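Long-range contact in PHOX (Pseudomonas fluorescens, PDB 4A9V), which hydrolyses phosphate monoesters as an alkaline phosphatase, using an iron-calcium cofactor held in a beta-propeller: residues A[423-431]-A[475-483]. Residues are numbered along the deposited sequence; the frame is centred on the assembly and turned at random.
Sequences KNVYGQILR and FNSPDGLGF. With CA (calcium ion), chain R; CA (calcium ion), chain Q.
Ser-477 N donates to Tyr-426 O at 2.8 Å, the one hydrogen bond between 423-431 and 475-483. The bond is fairly straight (163°). Beside it, Pro-478 CD lies 3.5 Å from Tyr-426 O. The Tyr-426 ring meets Asn-476 CB with its edge, at CD1 (3.9 Å), and ring and amide are turned 73° apart. Val-425 CG2 covers the middle of one ring face, and Asp-502 O binds the hydroxyl. Asn-424 OD1 holds the turn, accepting from Tyr-426 N and Gly-427 N on the same face of its amide. The backbone angles of Gly-427 call for glycine, and Pro-478 CD lies close by.

Further on, Ile-429 CG1 packs on Pro-478 CG (4.2 Å). Ile-429 CD1 meets Leu-481 CD2, and Ile-491 joins this apolar patch between two propeller sheets.

Ser-477 OG donates to Asn-476 OD1, which also accepts from Asp-496 N, and bonds Asn-404 ND2. With an alanine here, Asn-476 OD1 would probably lean on Asp-496 N alone, and Asn-404 ND2 would probably lose this partner.

Asp-479 OD2 bridges the calcium of chain R (2.3 Å) and that of chain Q (2.5 Å); OD1 also binds the latter. The buried packing probably helps to fix the start of strand 478-483, which carries this calcium ligand.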
loop_
_atom_site.group_PDB
_atom_site.type_symbol
_atom_site.label_atom_id
_atom_site.label_comp_id
_atom_site.label_asym_id
_atom_site.label_seq_id
_atom_site.Cartn_x
_atom_site.Cartn_y
_atom_site.Cartn_z
ATOM N N LYS A 423 4.440 14.467 18.468
ATOM C CA LYS A 423 4.503 15.364 17.316
ATOM C C LYS A 423 5.519 14.818 16.300
ATOM O O LYS A 423 6.450 15.501 15.874
ATOM C CB LYS A 423 4.848 16.788 17.756
ATOM C CG LYS A 423 3.815 17.377 18.699
ATOM C CD LYS A 423 4.214 18.748 19.221
ATOM C CE LYS A 423 3.227 19.251 20.265
ATOM N NZ LYS A 423 3.648 20.540 20.881
ATOM N N ASN A 424 5.320 13.563 15.922
ATOM C CA ASN A 424 6.292 12.797 15.169
ATOM C C ASN A 424 6.180 13.110 13.675
ATOM O O ASN A 424 5.200 12.749 13.025
ATOM C CB ASN A 424 6.009 11.318 15.430
ATOM C CG ASN A 424 6.854 10.387 14.587
ATOM O OD1 ASN A 424 7.925 10.758 14.100
ATOM N ND2 ASN A 424 6.414 9.133 14.486
ATOM N N VAL A 425 7.153 13.854 13.156
ATOM C CA VAL A 425 7.142 14.243 11.754
ATOM C C VAL A 425 8.011 13.356 10.864
ATOM O O VAL A 425 7.990 13.510 9.644
ATOM C CB VAL A 425 7.533 15.727 11.565
ATOM C CG1 VAL A 425 6.618 16.626 12.385
ATOM C CG2 VAL A 425 8.992 15.969 11.918
ATOM N N TYR A 426 8.775 12.443 11.464
ATOM C CA TYR A 426 9.768 11.676 10.707
ATOM C C TYR A 426 9.437 10.200 10.502
ATOM O O TYR A 426 9.840 9.622 9.500
ATOM C CB TYR A 426 11.148 11.776 11.349
ATOM C CG TYR A 426 11.707 13.180 11.397
ATOM C CD1 TYR A 426 12.100 13.832 10.237
ATOM C CD2 TYR A 426 11.911 13.828 12.612
ATOM C CE1 TYR A 426 12.650 15.105 10.285
ATOM C CE2 TYR A 426 12.477 15.090 12.668
ATOM C CZ TYR A 426 12.871 15.710 11.509
ATOM O OH TYR A 426 13.419 16.974 11.596
ATOM N N GLY A 427 8.824 9.571 11.502
ATOM C CA GLY A 427 8.509 8.148 11.425
ATOM C C GLY A 427 9.602 7.218 11.923
ATOM O O GLY A 427 10.663 7.641 12.401
ATOM N N GLN A 428 9.314 5.929 11.820
ATOM C CA GLN A 428 10.178 4.895 12.354
ATOM C C GLN A 428 9.780 3.562 11.712
ATOM O O GLN A 428 8.724 3.465 11.075
ATOM C CB GLN A 428 10.089 4.830 13.896
ATOM C CG GLN A 428 8.714 4.474 14.461
ATOM C CD GLN A 428 7.881 5.690 14.845
ATOM O OE1 GLN A 428 8.175 6.815 14.449
ATOM N NE2 GLN A 428 6.786 5.451 15.555
ATOM N N ILE A 429 10.687 2.591 11.777
ATOM C CA ILE A 429 10.402 1.242 11.289
ATOM C C ILE A 429 10.430 0.273 12.462
ATOM O O ILE A 429 11.434 0.157 13.187
ATOM C CB ILE A 429 11.376 0.781 10.187
ATOM C CG1 ILE A 429 11.360 1.782 9.030
ATOM C CG2 ILE A 429 10.992 -0.617 9.722
ATOM C CD1 ILE A 429 12.309 1.441 7.898
ATOM N N LEU A 430 9.299 -0.391 12.652
ATOM C CA LEU A 430 9.065 -1.354 13.705
ATOM C C LEU A 430 9.355 -2.766 13.198
ATOM O O LEU A 430 9.013 -3.100 12.066
ATOM C CB LEU A 430 7.598 -1.232 14.116
ATOM C CG LEU A 430 6.987 -2.292 15.021
ATOM C CD1 LEU A 430 7.631 -2.293 16.396
ATOM C CD2 LEU A 430 5.494 -2.046 15.126
ATOM N N ARG A 431 10.033 -3.570 14.013
ATOM C CA ARG A 431 10.300 -4.968 13.709
ATOM C C ARG A 431 9.710 -5.835 14.803
ATOM O O ARG A 431 9.789 -5.483 15.981
ATOM C CB ARG A 431 11.815 -5.196 13.607
ATOM C CG ARG A 431 12.234 -6.653 13.554
ATOM C CD ARG A 431 13.674 -6.824 13.101
ATOM N NE ARG A 431 14.609 -6.113 13.963
ATOM C CZ ARG A 431 15.884 -5.888 13.658
ATOM N NH1 ARG A 431 16.396 -6.364 12.532
ATOM N NH2 ARG A 431 16.636 -5.167 14.474
ATOM N N PHE A 475 16.350 10.629 5.937
ATOM C CA PHE A 475 15.116 10.597 5.159
ATOM C C PHE A 475 13.937 10.792 6.112
ATOM O O PHE A 475 14.103 10.764 7.332
ATOM C CB PHE A 475 14.990 9.255 4.426
ATOM C CG PHE A 475 14.956 8.061 5.344
ATOM C CD1 PHE A 475 16.136 7.463 5.780
ATOM C CD2 PHE A 475 13.744 7.555 5.799
ATOM C CE1 PHE A 475 16.095 6.377 6.639
ATOM C CE2 PHE A 475 13.709 6.481 6.676
ATOM C CZ PHE A 475 14.886 5.899 7.106
ATOM N N ASN A 476 12.744 10.975 5.570
ATOM C CA ASN A 476 11.563 11.045 6.422
ATOM C C ASN A 476 10.394 10.287 5.827
ATOM O O ASN A 476 10.310 10.105 4.605
ATOM C CB ASN A 476 11.183 12.500 6.741
ATOM C CG ASN A 476 10.465 13.188 5.601
ATOM O OD1 ASN A 476 9.233 13.261 5.579
ATOM N ND2 ASN A 476 11.237 13.756 4.670
ATOM N N SER A 477 9.515 9.819 6.709
ATOM C CA SER A 477 8.257 9.186 6.336
ATOM C C SER A 477 8.479 7.944 5.467
ATOM O O SER A 477 7.928 7.824 4.371
ATOM C CB SER A 477 7.349 10.184 5.622
ATOM O OG SER A 477 7.125 11.334 6.422
ATOM N N PRO A 478 9.213 6.959 5.996
ATOM C CA PRO A 478 9.254 5.672 5.312
ATOM C C PRO A 478 7.840 5.103 5.182
ATOM O O PRO A 478 6.997 5.303 6.058
ATOM C CB PRO A 478 10.115 4.814 6.240
ATOM C CG PRO A 478 9.855 5.385 7.599
ATOM C CD PRO A 478 9.712 6.869 7.380
ATOM N N ASP A 479 7.585 4.411 4.080
ATOM C CA ASP A 479 6.228 4.039 3.706
ATOM C C ASP A 479 6.288 2.636 3.099
ATOM O O ASP A 479 6.098 1.643 3.816
ATOM C CB ASP A 479 5.653 5.124 2.761
ATOM C CG ASP A 479 4.237 4.846 2.276
ATOM O OD1 ASP A 479 3.829 3.671 2.169
ATOM O OD2 ASP A 479 3.575 5.826 1.855
ATOM N N GLY A 480 6.737 2.526 1.855
ATOM C CA GLY A 480 6.909 1.222 1.249
ATOM C C GLY A 480 8.119 0.475 1.779
ATOM O O GLY A 480 9.121 1.070 2.186
ATOM N N LEU A 481 8.044 -0.851 1.688
ATOM C CA LEU A 481 9.145 -1.746 2.040
ATOM C C LEU A 481 9.149 -2.914 1.069
ATOM O O LEU A 481 8.085 -3.350 0.615
ATOM C CB LEU A 481 8.968 -2.303 3.452
ATOM C CG LEU A 481 9.045 -1.349 4.640
ATOM C CD1 LEU A 481 8.728 -2.120 5.911
ATOM C CD2 LEU A 481 10.407 -0.685 4.732
ATOM N N GLY A 482 10.320 -3.498 0.844
ATOM C CA GLY A 482 10.400 -4.763 0.133
ATOM C C GLY A 482 11.674 -5.479 0.500
ATOM O O GLY A 482 12.716 -4.856 0.608
ATOM N N PHE A 483 11.614 -6.798 0.617
ATOM C CA PHE A 483 12.815 -7.621 0.689
ATOM C C PHE A 483 13.145 -8.163 -0.690
ATOM O O PHE A 483 12.245 -8.521 -1.457
ATOM C CB PHE A 483 12.622 -8.794 1.654
ATOM C CG PHE A 483 13.005 -8.480 3.071
ATOM C CD1 PHE A 483 14.338 -8.396 3.431
ATOM C CD2 PHE A 483 12.036 -8.305 4.052
ATOM C CE1 PHE A 483 14.702 -8.119 4.725
ATOM C CE2 PHE A 483 12.400 -8.014 5.353
ATOM C CZ PHE A 483 13.735 -7.949 5.693
HETATM CA CA CA R . 2.386 7.401 3.015
HETATM CA CA CA Q . 1.731 4.410 0.998
HETATM O O HOH W 1 -0.027 5.040 -1.133
HETATM O O HOH W 2 1.489 2.548 -0.673
HETATM O O HOH W 3 3.378 4.824 -0.823
HETATM O O HOH W 4 1.395 6.995 0.665
HETATM O O HOH W 5 0.201 8.307 2.637
#